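PDB 4QFL: ABC transporter periplasmic peptide-binding protein from Pseudoalteromonas, which binds dipeptides, here Ala-Phe, in the periplasm and probably delivers them to an ABC transporter for uptake. Local coordinates for residues Asn38-Asn43 with Gly50-Ile55; Pro44-Thr49 with Ala138-Phe143; Ile56-Tyr61 with Ala179-Val184. All coordinates share one frame; numbering follows the deposited sequence.

Contact 1: residues Asn38-Asn43 with Gly50-Ile55; sequences NPVSFN and GSTIDI. With PHE (phenylalanine), chain D.
T52, on the first turn of helix 50-60, meets P39 and V40 in the preceding loop, its hydroxyl the polar centre of the contact. V40 N donates to T52 OG1 over 3.0 Å, with an N-H...O angle of 157°. OG1 lies beside its own backbone N, anti to the carbonyl carbon (chi1 -63°), and from there it also donates a hydrogen bond to a water (T52 OG1 to water 2.6 Å), which in turn donates to N38 O. One hydroxyl thus serves V40 directly and N38 through water, on either side of P39 in sequence.

Carbon contacts surround this bond: T52 CG2 packs on P39 CB at 3.8 Å, and the methyl V40 CG2 lies 3.5 Å from the hydroxyl oxygen T52 OG1, the V40 and T52 side chains crossing at about a right angle. One turn further on, I55 CD1 touches the proline ring at P39 CD, 3.9 Å away. S41 O, 3.6 Å from T52 CG2, is buried without a polar partner. S41 OG accepts from N43 N in an ST turn.

G50 N, in the first turn of helix 50-60, donates to the carboxylate oxygen OXT of the bound phenylalanine (2.8 Å), so the carboxylate meets the helix N-terminus, whose dipole would probably favour its charge. The loop descends from strand 30-35, F42 and I55 rest on strand 223-228, and N415 of helix 414-422 donates to N38 O.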
loop_
_atom_site.group_PDB
_atom_site.type_symbol
_atom_site.label_atom_id
_atom_site.label_comp_id
_atom_site.label_asym_id
_atom_site.label_seq_id
_atom_site.Cartn_x
_atom_site.Cartn_y
_atom_site.Cartn_z
ATOM N N ASN A 38 -9.822 -3.102 -10.679
ATOM C CA ASN A 38 -10.335 -1.808 -11.072
ATOM C C ASN A 38 -9.775 -0.730 -10.127
ATOM O O ASN A 38 -9.669 -0.962 -8.920
ATOM C CB ASN A 38 -11.861 -1.926 -10.981
ATOM C CG ASN A 38 -12.590 -0.741 -11.545
ATOM O OD1 ASN A 38 -13.343 -0.089 -10.830
ATOM N ND2 ASN A 38 -12.401 -0.468 -12.830
ATOM N N PRO A 39 -9.385 0.445 -10.659
ATOM C CA PRO A 39 -8.951 1.508 -9.740
ATOM C C PRO A 39 -10.156 2.137 -9.059
ATOM O O PRO A 39 -11.181 2.325 -9.712
ATOM C CB PRO A 39 -8.300 2.534 -10.674
ATOM C CG PRO A 39 -9.055 2.373 -11.962
ATOM C CD PRO A 39 -9.392 0.901 -12.061
ATOM N N VAL A 40 -10.035 2.460 -7.776
ATOM C CA VAL A 40 -11.165 2.989 -7.003
ATOM C C VAL A 40 -11.334 4.489 -7.198
ATOM O O VAL A 40 -12.344 5.069 -6.821
ATOM C CB VAL A 40 -11.021 2.700 -5.494
ATOM C CG1 VAL A 40 -11.068 1.209 -5.231
ATOM C CG2 VAL A 40 -9.744 3.300 -4.955
ATOM N N SER A 41 -10.331 5.110 -7.796
ATOM C CA SER A 41 -10.323 6.546 -7.976
ATOM C C SER A 41 -9.157 6.886 -8.888
ATOM O O SER A 41 -8.317 6.034 -9.172
ATOM C CB SER A 41 -10.147 7.226 -6.618
ATOM O OG SER A 41 -10.255 8.632 -6.724
ATOM N N PHE A 42 -9.100 8.125 -9.351
ATOM C CA PHE A 42 -7.909 8.585 -10.040
ATOM C C PHE A 42 -7.090 9.561 -9.197
ATOM O O PHE A 42 -6.163 10.204 -9.686
ATOM C CB PHE A 42 -8.255 9.108 -11.433
ATOM C CG PHE A 42 -8.545 8.008 -12.391
ATOM C CD1 PHE A 42 -9.822 7.515 -12.526
ATOM C CD2 PHE A 42 -7.519 7.397 -13.081
ATOM C CE1 PHE A 42 -10.076 6.459 -13.382
ATOM C CE2 PHE A 42 -7.776 6.352 -13.931
ATOM C CZ PHE A 42 -9.051 5.887 -14.081
ATOM N N ASN A 43 -7.437 9.634 -7.917
ATOM C CA ASN A 43 -6.671 10.402 -6.952
ATOM C C ASN A 43 -6.095 9.498 -5.866
ATOM O O ASN A 43 -6.840 8.917 -5.078
ATOM C CB ASN A 43 -7.546 11.489 -6.331
ATOM C CG ASN A 43 -6.860 12.209 -5.206
ATOM O OD1 ASN A 43 -5.658 12.049 -4.981
ATOM N ND2 ASN A 43 -7.623 13.023 -4.486
ATOM N N GLY A 50 -2.971 -0.979 -3.362
ATOM C CA GLY A 50 -1.884 -0.990 -4.328
ATOM C C GLY A 50 -2.324 -1.128 -5.774
ATOM O O GLY A 50 -1.714 -0.545 -6.666
ATOM N N SER A 51 -3.383 -1.902 -5.997
ATOM C CA SER A 51 -3.921 -2.123 -7.328
ATOM C C SER A 51 -4.269 -0.806 -7.997
ATOM O O SER A 51 -4.009 -0.620 -9.173
ATOM C CB SER A 51 -5.171 -2.983 -7.232
ATOM O OG SER A 51 -4.972 -3.999 -6.281
ATOM N N THR A 52 -4.863 0.108 -7.239
ATOM C CA THR A 52 -5.223 1.411 -7.770
ATOM C C THR A 52 -4.004 2.283 -7.959
ATOM O O THR A 52 -3.841 2.901 -9.003
ATOM C CB THR A 52 -6.208 2.132 -6.861
ATOM O OG1 THR A 52 -7.420 1.378 -6.798
ATOM C CG2 THR A 52 -6.524 3.513 -7.412
ATOM N N ILE A 53 -3.147 2.329 -6.948
ATOM C CA ILE A 53 -1.942 3.158 -7.001
ATOM C C ILE A 53 -0.994 2.726 -8.122
ATOM O O ILE A 53 -0.344 3.562 -8.763
ATOM C CB ILE A 53 -1.193 3.150 -5.645
ATOM C CG1 ILE A 53 -2.103 3.677 -4.530
ATOM C CG2 ILE A 53 0.066 3.975 -5.733
ATOM C CD1 ILE A 53 -2.695 5.046 -4.810
ATOM N N ASP A 54 -0.918 1.421 -8.363
ATOM C CA ASP A 54 -0.048 0.903 -9.406
ATOM C C ASP A 54 -0.457 1.490 -10.746
ATOM O O ASP A 54 0.385 1.688 -11.613
ATOM C CB ASP A 54 -0.082 -0.626 -9.458
ATOM C CG ASP A 54 0.896 -1.272 -8.479
ATOM O OD1 ASP A 54 1.708 -0.543 -7.877
ATOM O OD2 ASP A 54 0.865 -2.513 -8.317
ATOM N N ILE A 55 -1.750 1.772 -10.907
ATOM C CA ILE A 55 -2.269 2.358 -12.148
ATOM C C ILE A 55 -1.994 3.862 -12.256
ATOM O O ILE A 55 -1.465 4.320 -13.263
ATOM C CB ILE A 55 -3.793 2.119 -12.318
ATOM C CG1 ILE A 55 -4.095 0.628 -12.360
ATOM C CG2 ILE A 55 -4.320 2.794 -13.581
ATOM C CD1 ILE A 55 -5.568 0.295 -12.364
HETATM N N PHE D . -2.118 -2.087 0.395
HETATM C CA PHE D . -2.654 -3.441 0.328
HETATM C C PHE D . -2.330 -4.056 -1.014
HETATM O O PHE D . -2.092 -5.255 -1.111
HETATM C CB PHE D . -4.169 -3.419 0.494
HETATM C CG PHE D . -4.623 -3.099 1.876
HETATM C CD1 PHE D . -4.074 -3.751 2.969
HETATM C CD2 PHE D . -5.602 -2.155 2.087
HETATM C CE1 PHE D . -4.495 -3.472 4.239
HETATM C CE2 PHE D . -6.031 -1.869 3.356
HETATM C CZ PHE D . -5.477 -2.524 4.438
HETATM O OXT PHE D . -2.309 -3.362 -2.031
HETATM O O HOH W 1 -8.079 -1.130 -6.653
#

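Contact 2: residues Pro44-Thr49 with Ala138-Phe143; sequences PQVTTT and ANYPYF. With PHE (phenylalanine), chain D; ALA (alanine), chain C.
T48 places OG1 between its backbone N and carbonyl carbon (chi1 60°), which leaves the methyl CG2 anti to the carbonyl carbon and against the start of helix 141-145; OG1 approaches the ligand ring, T48 OG1 to phenylalanine CE2 3.7 Å. CG2 packs on P141 CB and Y142 CB, and lies 3.3 Å from Y142 N. The Y142 ring, with CG anti to the backbone N (chi1 -176°), leads off to stack on F182, and its hydroxyl is bonded to N177 and N442.

P141 carries much of the packing. Its CD sits 3.4 Å from V46 O and its CG 3.6 Å from T47 CA, so the proline ring lies along the backbone of the loop. Beside it, Q45 O lies at the edge of the Y140 ring, near its plane, and receives a CA-H...O contact from Y140 CA at 3.4 Å; V46 CG1 reaches Y140 CD1 obliquely.

No direct hydrogen bond joins the segments, but one water bridges them: it donates to Q45 O and T47 O and accepts from Y142 N (2.8 Å to the water), an amide in the first turn of the helix. T47 OG1 accepts from T49 N in an ST turn, and T48 O accepts a hydrogen bond from N of the bound phenylalanine (2.9 Å), placing this loop in the dipeptide pocket.

Q45, Y140 and F143 also pack on L125 of helix 115-126, where T121 O accepts from Q45 NE2. T47 leans on helix 50-60, and T49 touches helix 414-422.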
loop_
_atom_site.group_PDB
_atom_site.type_symbol
_atom_site.label_atom_id
_atom_site.label_comp_id
_atom_site.label_asym_id
_atom_site.label_seq_id
_atom_site.Cartn_x
_atom_site.Cartn_y
_atom_site.Cartn_z
ATOM N N PRO A 44 -4.756 9.387 -5.812
ATOM C CA PRO A 44 -4.070 8.484 -4.875
ATOM C C PRO A 44 -4.378 8.772 -3.406
ATOM O O PRO A 44 -4.219 7.887 -2.569
ATOM C CB PRO A 44 -2.586 8.748 -5.160
ATOM C CG PRO A 44 -2.560 9.281 -6.557
ATOM C CD PRO A 44 -3.816 10.070 -6.715
ATOM N N GLN A 45 -4.792 9.998 -3.110
ATOM C CA GLN A 45 -5.126 10.420 -1.749
ATOM C C GLN A 45 -6.198 9.583 -1.061
ATOM O O GLN A 45 -6.192 9.440 0.160
ATOM C CB GLN A 45 -5.608 11.871 -1.754
ATOM C CG GLN A 45 -4.545 12.890 -2.096
ATOM C CD GLN A 45 -5.054 14.297 -1.899
ATOM O OE1 GLN A 45 -6.225 14.577 -2.151
ATOM N NE2 GLN A 45 -4.186 15.187 -1.434
ATOM N N VAL A 46 -7.121 9.045 -1.851
ATOM C CA VAL A 46 -8.336 8.462 -1.308
ATOM C C VAL A 46 -8.271 6.941 -1.095
ATOM O O VAL A 46 -9.258 6.314 -0.700
ATOM C CB VAL A 46 -9.558 8.854 -2.172
ATOM C CG1 VAL A 46 -9.596 10.370 -2.383
ATOM C CG2 VAL A 46 -9.539 8.147 -3.494
ATOM N N THR A 47 -7.100 6.354 -1.328
ATOM C CA THR A 47 -6.955 4.916 -1.207
ATOM C C THR A 47 -5.592 4.504 -0.648
ATOM O O THR A 47 -4.620 5.259 -0.747
ATOM C CB THR A 47 -7.132 4.256 -2.578
ATOM O OG1 THR A 47 -7.316 2.852 -2.406
ATOM C CG2 THR A 47 -5.904 4.489 -3.428
ATOM N N THR A 48 -5.540 3.311 -0.049
ATOM C CA THR A 48 -4.282 2.652 0.251
ATOM C C THR A 48 -4.194 1.323 -0.490
ATOM O O THR A 48 -3.414 0.450 -0.121
ATOM C CB THR A 48 -4.101 2.379 1.741
ATOM O OG1 THR A 48 -5.156 1.530 2.207
ATOM C CG2 THR A 48 -4.112 3.676 2.516
ATOM N N THR A 49 -4.980 1.161 -1.544
ATOM C CA THR A 49 -4.940 -0.099 -2.278
ATOM C C THR A 49 -3.947 -0.086 -3.425
ATOM O O THR A 49 -4.069 0.696 -4.349
ATOM C CB THR A 49 -6.305 -0.468 -2.830
ATOM O OG1 THR A 49 -7.198 -0.658 -1.727
ATOM C CG2 THR A 49 -6.200 -1.749 -3.645
ATOM N N ALA A 138 -14.830 11.744 1.658
ATOM C CA ALA A 138 -14.163 12.447 2.741
ATOM C C ALA A 138 -13.173 11.531 3.473
ATOM O O ALA A 138 -12.860 11.745 4.640
ATOM C CB ALA A 138 -15.179 13.022 3.697
ATOM N N ASN A 139 -12.676 10.516 2.777
ATOM C CA ASN A 139 -11.682 9.622 3.350
ATOM C C ASN A 139 -10.332 9.797 2.687
ATOM O O ASN A 139 -10.239 9.791 1.465
ATOM C CB ASN A 139 -12.123 8.167 3.211
ATOM C CG ASN A 139 -13.273 7.815 4.141
ATOM O OD1 ASN A 139 -14.242 7.171 3.734
ATOM N ND2 ASN A 139 -13.172 8.241 5.398
ATOM N N TYR A 140 -9.286 9.944 3.500
ATOM C CA TYR A 140 -7.902 9.954 3.014
ATOM C C TYR A 140 -7.119 8.936 3.832
ATOM O O TYR A 140 -6.386 9.301 4.748
ATOM C CB TYR A 140 -7.309 11.361 3.149
ATOM C CG TYR A 140 -8.227 12.430 2.575
ATOM C CD1 TYR A 140 -8.466 12.500 1.206
ATOM C CD2 TYR A 140 -8.874 13.346 3.399
ATOM C CE1 TYR A 140 -9.309 13.451 0.668
ATOM C CE2 TYR A 140 -9.726 14.310 2.866
ATOM C CZ TYR A 140 -9.938 14.356 1.500
ATOM O OH TYR A 140 -10.780 15.300 0.951
ATOM N N PRO A 141 -7.301 7.640 3.517
ATOM C CA PRO A 141 -6.946 6.560 4.448
ATOM C C PRO A 141 -5.477 6.521 4.884
ATOM O O PRO A 141 -5.230 6.376 6.074
ATOM C CB PRO A 141 -7.363 5.282 3.705
ATOM C CG PRO A 141 -7.551 5.681 2.277
ATOM C CD PRO A 141 -7.888 7.134 2.260
ATOM N N TYR A 142 -4.515 6.635 3.976
ATOM C CA TYR A 142 -3.131 6.606 4.436
ATOM C C TYR A 142 -2.906 7.711 5.477
ATOM O O TYR A 142 -2.411 7.480 6.580
ATOM C CB TYR A 142 -2.125 6.768 3.288
ATOM C CG TYR A 142 -0.714 6.640 3.811
ATOM C CD1 TYR A 142 -0.196 5.394 4.129
ATOM C CD2 TYR A 142 0.072 7.761 4.050
ATOM C CE1 TYR A 142 1.064 5.261 4.639
ATOM C CE2 TYR A 142 1.344 7.636 4.562
ATOM C CZ TYR A 142 1.831 6.382 4.863
ATOM O OH TYR A 142 3.100 6.234 5.373
ATOM N N PHE A 143 -3.290 8.916 5.101
ATOM C CA PHE A 143 -3.042 10.096 5.903
ATOM C C PHE A 143 -3.793 10.100 7.235
ATOM O O PHE A 143 -3.224 10.419 8.274
ATOM C CB PHE A 143 -3.361 11.326 5.073
ATOM C CG PHE A 143 -2.492 11.458 3.849
ATOM C CD1 PHE A 143 -1.141 11.785 3.974
ATOM C CD2 PHE A 143 -3.014 11.256 2.580
ATOM C CE1 PHE A 143 -0.332 11.918 2.848
ATOM C CE2 PHE A 143 -2.211 11.393 1.445
ATOM C CZ PHE A 143 -0.873 11.719 1.578
HETATM N N PHE D . -2.118 -2.087 0.395
HETATM C CA PHE D . -2.654 -3.441 0.328
HETATM C C PHE D . -2.330 -4.056 -1.014
HETATM O O PHE D . -2.092 -5.255 -1.111
HETATM C CB PHE D . -4.169 -3.419 0.494
HETATM C CG PHE D . -4.623 -3.099 1.876
HETATM C CD1 PHE D . -4.074 -3.751 2.969
HETATM C CD2 PHE D . -5.602 -2.155 2.087
HETATM C CE1 PHE D . -4.495 -3.472 4.239
HETATM C CE2 PHE D . -6.031 -1.869 3.356
HETATM C CZ PHE D . -5.477 -2.524 4.438
HETATM O OXT PHE D . -2.309 -3.362 -2.031
HETATM N N ALA C . 0.828 -0.167 1.241
HETATM C CA ALA C . -0.380 -0.381 0.450
HETATM C C ALA C . -0.812 -1.844 0.504
HETATM O O ALA C . 0.021 -2.737 0.655
HETATM C CB ALA C . -0.156 0.062 -0.999
HETATM O O HOH W 2 -4.531 7.430 1.267
#

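Contact 3: residues Ile56-Tyr61 with Ala179-Val184; sequences IANQLY and ATDFAV
Y61 and V184 make the closest side-chain meeting of this contact, with Y61 CB and V184 CB 3.5 Å apart. Beyond that point the valine methyl CG2 lies over one face of the phenol ring, 4.0 Å from its centroid and 18° off the ring normal, a CH-pi contact; it is offset toward the rim on the CG and CD1 side. With CG1 anti to the carbonyl carbon (chi1 -58°), CG2 falls between the backbone N and the carbonyl carbon and lies over the ring, while V184 CG1 rests against Y61 CB at 3.6 Å. L60 CB covers the opposite ring face, so the tyrosine is clamped between the preceding residue and V184.

One turn back along helix 50-60, A57 CB packs on D181 CB, 4.0 Å away, and on D181 O. The end of N58 lies beside the D181 carboxylate, its plane nearly perpendicular (89°).

The next shell fixes both sides. T180 to A183 form a type I beta turn, closed by A183 N donating to T180 O at 3.0 Å, and the turn presents D181, and V184 directly after it, to residues 56-61. Y61 OH bonds to F42 O, and P44 and P207 border the tyrosine. D181 OD2 accepts from A526 N, with R63 as a long, weak ion-pair partner of OD1.

No hydrogen bond is found between the segments, and the closest meetings are carbon on carbon, so packing probably dominates the join. Its polar ends are secured elsewhere: Y61 by a backbone carbonyl, D181 by a backbone amide that probably favours the charged carboxylate. D181 O, buried against the A57 methyl, has no partner in the model.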
loop_
_atom_site.group_PDB
_atom_site.type_symbol
_atom_site.label_atom_id
_atom_site.label_comp_id
_atom_site.label_asym_id
_atom_site.label_seq_id
_atom_site.Cartn_x
_atom_site.Cartn_y
_atom_site.Cartn_z
ATOM N N ILE A 56 -2.331 4.621 -11.216
ATOM C CA ILE A 56 -2.439 6.075 -11.334
ATOM C C ILE A 56 -1.265 6.927 -10.835
ATOM O O ILE A 56 -0.997 7.987 -11.387
ATOM C CB ILE A 56 -3.737 6.595 -10.650
ATOM C CG1 ILE A 56 -3.667 6.382 -9.139
ATOM C CG2 ILE A 56 -4.962 5.912 -11.236
ATOM C CD1 ILE A 56 -4.893 6.896 -8.385
ATOM N N ALA A 57 -0.567 6.475 -9.802
ATOM C CA ALA A 57 0.317 7.357 -9.039
ATOM C C ALA A 57 1.543 7.861 -9.796
ATOM O O ALA A 57 1.713 9.065 -9.987
ATOM C CB ALA A 57 0.738 6.671 -7.754
ATOM N N ASN A 58 2.399 6.938 -10.229
ATOM C CA ASN A 58 3.626 7.313 -10.920
ATOM C C ASN A 58 3.379 7.715 -12.355
ATOM O O ASN A 58 4.261 8.287 -12.990
ATOM C CB ASN A 58 4.652 6.174 -10.892
ATOM C CG ASN A 58 5.209 5.933 -9.522
ATOM O OD1 ASN A 58 5.119 4.827 -8.984
ATOM N ND2 ASN A 58 5.786 6.964 -8.940
ATOM N N GLN A 59 2.193 7.413 -12.869
ATOM C CA GLN A 59 1.894 7.686 -14.268
ATOM C C GLN A 59 1.315 9.081 -14.495
ATOM O O GLN A 59 1.735 9.790 -15.398
ATOM C CB GLN A 59 0.970 6.614 -14.841
ATOM C CG GLN A 59 1.664 5.289 -15.155
ATOM C CD GLN A 59 2.274 4.629 -13.939
ATOM O OE1 GLN A 59 1.566 4.221 -13.015
ATOM N NE2 GLN A 59 3.594 4.516 -13.929
ATOM N N LEU A 60 0.352 9.480 -13.674
ATOM C CA LEU A 60 -0.322 10.755 -13.887
ATOM C C LEU A 60 0.262 11.886 -13.078
ATOM O O LEU A 60 0.004 13.047 -13.374
ATOM C CB LEU A 60 -1.804 10.637 -13.545
ATOM C CG LEU A 60 -2.644 9.702 -14.394
ATOM C CD1 LEU A 60 -3.981 9.515 -13.731
ATOM C CD2 LEU A 60 -2.811 10.280 -15.784
ATOM N N TYR A 61 1.026 11.554 -12.041
ATOM C CA TYR A 61 1.421 12.545 -11.038
ATOM C C TYR A 61 2.916 12.570 -10.712
ATOM O O TYR A 61 3.660 11.683 -11.114
ATOM C CB TYR A 61 0.667 12.290 -9.730
ATOM C CG TYR A 61 -0.832 12.390 -9.818
ATOM C CD1 TYR A 61 -1.461 13.627 -9.908
ATOM C CD2 TYR A 61 -1.631 11.243 -9.782
ATOM C CE1 TYR A 61 -2.855 13.723 -9.975
ATOM C CE2 TYR A 61 -3.024 11.330 -9.850
ATOM C CZ TYR A 61 -3.626 12.574 -9.944
ATOM O OH TYR A 61 -4.997 12.662 -10.020
ATOM N N ALA A 179 6.876 11.311 0.875
ATOM C CA ALA A 179 7.455 10.681 -0.302
ATOM C C ALA A 179 6.678 9.437 -0.714
ATOM O O ALA A 179 7.130 8.677 -1.560
ATOM C CB ALA A 179 8.915 10.338 -0.063
ATOM N N THR A 180 5.512 9.215 -0.115
ATOM C CA THR A 180 4.710 8.050 -0.483
ATOM C C THR A 180 3.929 8.341 -1.753
ATOM O O THR A 180 3.773 9.501 -2.143
ATOM C CB THR A 180 3.745 7.613 0.642
ATOM O OG1 THR A 180 2.807 8.663 0.908
ATOM C CG2 THR A 180 4.514 7.278 1.909
ATOM N N ASP A 181 3.456 7.280 -2.399
ATOM C CA ASP A 181 2.649 7.397 -3.608
ATOM C C ASP A 181 1.321 8.122 -3.384
ATOM O O ASP A 181 0.640 8.493 -4.343
ATOM C CB ASP A 181 2.353 6.008 -4.175
ATOM C CG ASP A 181 3.603 5.265 -4.590
ATOM O OD1 ASP A 181 4.378 5.803 -5.408
ATOM O OD2 ASP A 181 3.810 4.144 -4.088
ATOM N N PHE A 182 0.940 8.297 -2.124
ATOM C CA PHE A 182 -0.312 8.969 -1.788
ATOM C C PHE A 182 -0.128 10.489 -1.782
ATOM O O PHE A 182 -1.107 11.243 -1.874
ATOM C CB PHE A 182 -0.818 8.489 -0.425
ATOM C CG PHE A 182 -0.718 6.997 -0.240
ATOM C CD1 PHE A 182 -1.531 6.141 -0.967
ATOM C CD2 PHE A 182 0.201 6.449 0.643
ATOM C CE1 PHE A 182 -1.427 4.782 -0.812
ATOM C CE2 PHE A 182 0.298 5.082 0.801
ATOM C CZ PHE A 182 -0.512 4.257 0.080
ATOM N N ALA A 183 1.128 10.928 -1.692
ATOM C CA ALA A 183 1.446 12.339 -1.491
ATOM C C ALA A 183 1.664 13.108 -2.792
ATOM O O ALA A 183 2.553 13.961 -2.880
ATOM C CB ALA A 183 2.673 12.456 -0.602
ATOM N N VAL A 184 0.854 12.823 -3.805
ATOM C CA VAL A 184 1.066 13.468 -5.100
ATOM C C VAL A 184 0.588 14.894 -5.048
ATOM O O VAL A 184 -0.182 15.263 -4.163
ATOM C CB VAL A 184 0.332 12.760 -6.230
ATOM C CG1 VAL A 184 0.770 11.299 -6.317
ATOM C CG2 VAL A 184 -1.169 12.878 -6.049
#

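Helix 50-60 ties the three contacts together: its first half takes part in contact 1, its second half in contact 3, and the loop directly before it in contact 2. Their centres lie 10 to 12 Å apart. Along the chain, contacts 1 and 3 come in series, whereas contact 2 crosses both. The bridges between them are short: S41 CB to V46 CG2 is 3.3 Å, P44 CB to D181 O is 3.3 Å, and I53 packs on T47, P44 and D181. Contacts 1 and 2 both reach the bound phenylalanine, through G50 and T48, so the dipeptide sits against a loop and helix start that are held from several sides: the loop packs on 138-143, and the later part of helix 50-60 and Y61 on 179-184.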